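Local coordinates for WbbM protein (Klebsiella pneumoniae, PDB 6U4B) that is a trimeric bifunctional glycosyltransferase that polymerises O-antigen, and carries magnesium, at residues Y169-Y172 against E173-E176. Residues are numbered along the deposited sequence; the frame is centred on the assembly and turned at random.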
ATOM      1  N   TYR A 169      58.744  21.808   3.668  1.00 58.43           N
ATOM      2  CA  TYR A 169      58.636  20.476   3.082  1.00 59.60           C
ATOM      3  C   TYR A 169      58.733  19.406   4.159  1.00 61.55           C
ATOM      4  O   TYR A 169      57.884  18.511   4.243  1.00 59.35           O
ATOM      5  CB  TYR A 169      59.725  20.276   2.026  1.00 57.63           C
ATOM      6  CG  TYR A 169      59.729  18.895   1.402  1.00 52.72           C
ATOM      7  CD1 TYR A 169      60.455  17.853   1.969  1.00 51.95           C
ATOM      8  CD2 TYR A 169      59.011  18.634   0.244  1.00 50.02           C
ATOM      9  CE1 TYR A 169      60.458  16.594   1.404  1.00 52.59           C
ATOM     10  CE2 TYR A 169      59.012  17.379  -0.329  1.00 53.05           C
ATOM     11  CZ  TYR A 169      59.736  16.363   0.254  1.00 55.62           C
ATOM     12  OH  TYR A 169      59.737  15.109  -0.315  1.00 56.90           O
ATOM     13  N   ASP A 170      59.771  19.485   4.994  1.00 62.86           N
ATOM     14  CA  ASP A 170      59.950  18.507   6.060  1.00 66.76           C
ATOM     15  C   ASP A 170      58.788  18.535   7.045  1.00 64.66           C
ATOM     16  O   ASP A 170      58.474  17.510   7.663  1.00 65.95           O
ATOM     17  CB  ASP A 170      61.282  18.767   6.770  1.00 71.96           C
ATOM     18  CG  ASP A 170      61.621  17.703   7.792  1.00 74.94           C
ATOM     19  OD1 ASP A 170      61.465  16.501   7.484  1.00 74.99           O
ATOM     20  OD2 ASP A 170      62.066  18.071   8.899  1.00 76.39           O
ATOM     21  N   HIS A 171      58.129  19.688   7.193  1.00 57.16           N
ATOM     22  CA  HIS A 171      56.992  19.781   8.102  1.00 56.80           C
ATOM     23  C   HIS A 171      55.814  18.957   7.599  1.00 59.12           C
ATOM     24  O   HIS A 171      55.066  18.380   8.397  1.00 59.89           O
ATOM     25  CB  HIS A 171      56.584  21.243   8.287  1.00 53.81           C
ATOM     26  CG  HIS A 171      55.624  21.465   9.414  1.00 58.85           C
ATOM     27  ND1 HIS A 171      55.949  21.206  10.728  1.00 62.20           N
ATOM     28  CD2 HIS A 171      54.350  21.925   9.426  1.00 58.01           C
ATOM     29  CE1 HIS A 171      54.917  21.496  11.501  1.00 59.71           C
ATOM     30  NE2 HIS A 171      53.934  21.935  10.735  1.00 59.10           N
ATOM     31  N   TYR A 172      55.625  18.895   6.279  1.00 57.37           N
ATOM     32  CA  TYR A 172      54.583  18.029   5.740  1.00 53.10           C
ATOM     33  C   TYR A 172      54.925  16.564   5.971  1.00 57.40           C
ATOM     34  O   TYR A 172      54.058  15.770   6.353  1.00 57.79           O
ATOM     35  CB  TYR A 172      54.377  18.302   4.248  1.00 47.91           C
ATOM     36  CG  TYR A 172      53.071  17.750   3.703  1.00 49.37           C
ATOM     37  CD1 TYR A 172      52.913  16.391   3.451  1.00 51.48           C
ATOM     38  CD2 TYR A 172      51.998  18.591   3.439  1.00 45.25           C
ATOM     39  CE1 TYR A 172      51.720  15.887   2.959  1.00 48.15           C
ATOM     40  CE2 TYR A 172      50.803  18.099   2.946  1.00 47.58           C
ATOM     41  CZ  TYR A 172      50.670  16.746   2.707  1.00 46.42           C
ATOM     42  OH  TYR A 172      49.483  16.255   2.218  1.00 47.58           O
ATOM     43  N   GLU A 173      56.189  16.191   5.759  1.00 56.97           N
ATOM     44  CA  GLU A 173      56.575  14.789   5.865  1.00 59.81           C
ATOM     45  C   GLU A 173      56.450  14.279   7.296  1.00 62.25           C
ATOM     46  O   GLU A 173      56.053  13.129   7.517  1.00 64.64           O
ATOM     47  CB  GLU A 173      57.999  14.598   5.349  1.00 63.84           C
ATOM     48  CG  GLU A 173      58.502  13.174   5.475  1.00 67.55           C
ATOM     49  CD  GLU A 173      59.694  12.898   4.587  1.00 71.48           C
ATOM     50  OE1 GLU A 173      60.025  13.763   3.749  1.00 72.11           O
ATOM     51  OE2 GLU A 173      60.297  11.814   4.726  1.00 75.26           O
ATOM     52  N   ARG A 174      56.780  15.113   8.278  1.00 58.12           N
ATOM     53  CA  ARG A 174      56.693  14.709   9.675  1.00 62.55           C
ATOM     54  C   ARG A 174      55.283  14.819  10.241  1.00 63.41           C
ATOM     55  O   ARG A 174      55.076  14.467  11.409  1.00 65.65           O
ATOM     56  CB  ARG A 174      57.658  15.545  10.518  1.00 62.54           C
ATOM     57  CG  ARG A 174      59.117  15.330  10.161  1.00 69.09           C
ATOM     58  CD  ARG A 174      60.006  16.442  10.699  1.00 76.54           C
ATOM     59  NE  ARG A 174      60.021  16.500  12.158  1.00 81.95           N
ATOM     60  CZ  ARG A 174      59.307  17.359  12.878  1.00 83.40           C
ATOM     61  NH1 ARG A 174      59.384  17.342  14.201  1.00 87.29           N
ATOM     62  NH2 ARG A 174      58.518  18.238  12.276  1.00 78.65           N
ATOM     63  N   GLY A 175      54.319  15.285   9.452  1.00 62.23           N
ATOM     64  CA  GLY A 175      52.966  15.434   9.961  1.00 64.56           C
ATOM     65  C   GLY A 175      52.383  14.101  10.397  1.00 67.04           C
ATOM     66  O   GLY A 175      52.559  13.075   9.734  1.00 66.99           O
ATOM     67  N   GLU A 176      51.679  14.125  11.532  1.00 68.58           N
ATOM     68  CA  GLU A 176      51.122  12.896  12.091  1.00 71.00           C
ATOM     69  C   GLU A 176      50.130  12.247  11.135  1.00 65.11           C
ATOM     70  O   GLU A 176      50.135  11.022  10.961  1.00 65.09           O
ATOM     71  CB  GLU A 176      50.454  13.190  13.434  1.00 78.20           C
ATOM     72  CG  GLU A 176      49.824  11.975  14.094  1.00 84.49           C
ATOM     73  CD  GLU A 176      49.147  12.313  15.406  1.00 90.55           C
ATOM     74  OE1 GLU A 176      48.812  13.498  15.618  1.00 90.80           O
ATOM     75  OE2 GLU A 176      48.951  11.394  16.229  1.00 94.18           O
TER
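Asp170 and Arg174 meet one helical turn apart, where the carboxylate of Asp170 rests against the aliphatic part of Arg174, not against its guanidinium: OD2 of Asp170 lies 3.2 Å from CD of Arg174, and OD1 of Asp170 is 3.5 Å from the same methylene. The nearest guanidinium nitrogen, Arg174 NE, stays 4.2 Å from Asp170 OD2; no N-H is aimed at the carboxylate, which sits off the flat of the guanidinium group, so the attraction is at most electrostatic. The arginine chain bends at chi3 (64°), and its tip turns toward His171 and the loop, where NH1 makes a weak hydrogen bond to Ala163 O. On the adjoining side of the helix, Glu173 extends so that OE1 reaches 3.7 Å from CE1 of the Tyr169 ring, with ring and carboxylate planes 78° apart. Beneath these side chains, Glu173 N and Arg174 N donate to Tyr169 O and Asp170 O, the i to i+4 bonds of this turn. Gly175 N then donates a hydrogen bond to Tyr172 O at 3.1 Å, from above the carbonyl plane. Lys166 N fixes Asp170 OD2, and Ser165 OG holds His171 ND1. The short helix 168-173, at the surface of the DUF4422 region, packs Tyr172 against helix 253-272 and the Tyr183 ring, Tyr169 against helix 180-193, and His171 against Trp158 of strand 152-159.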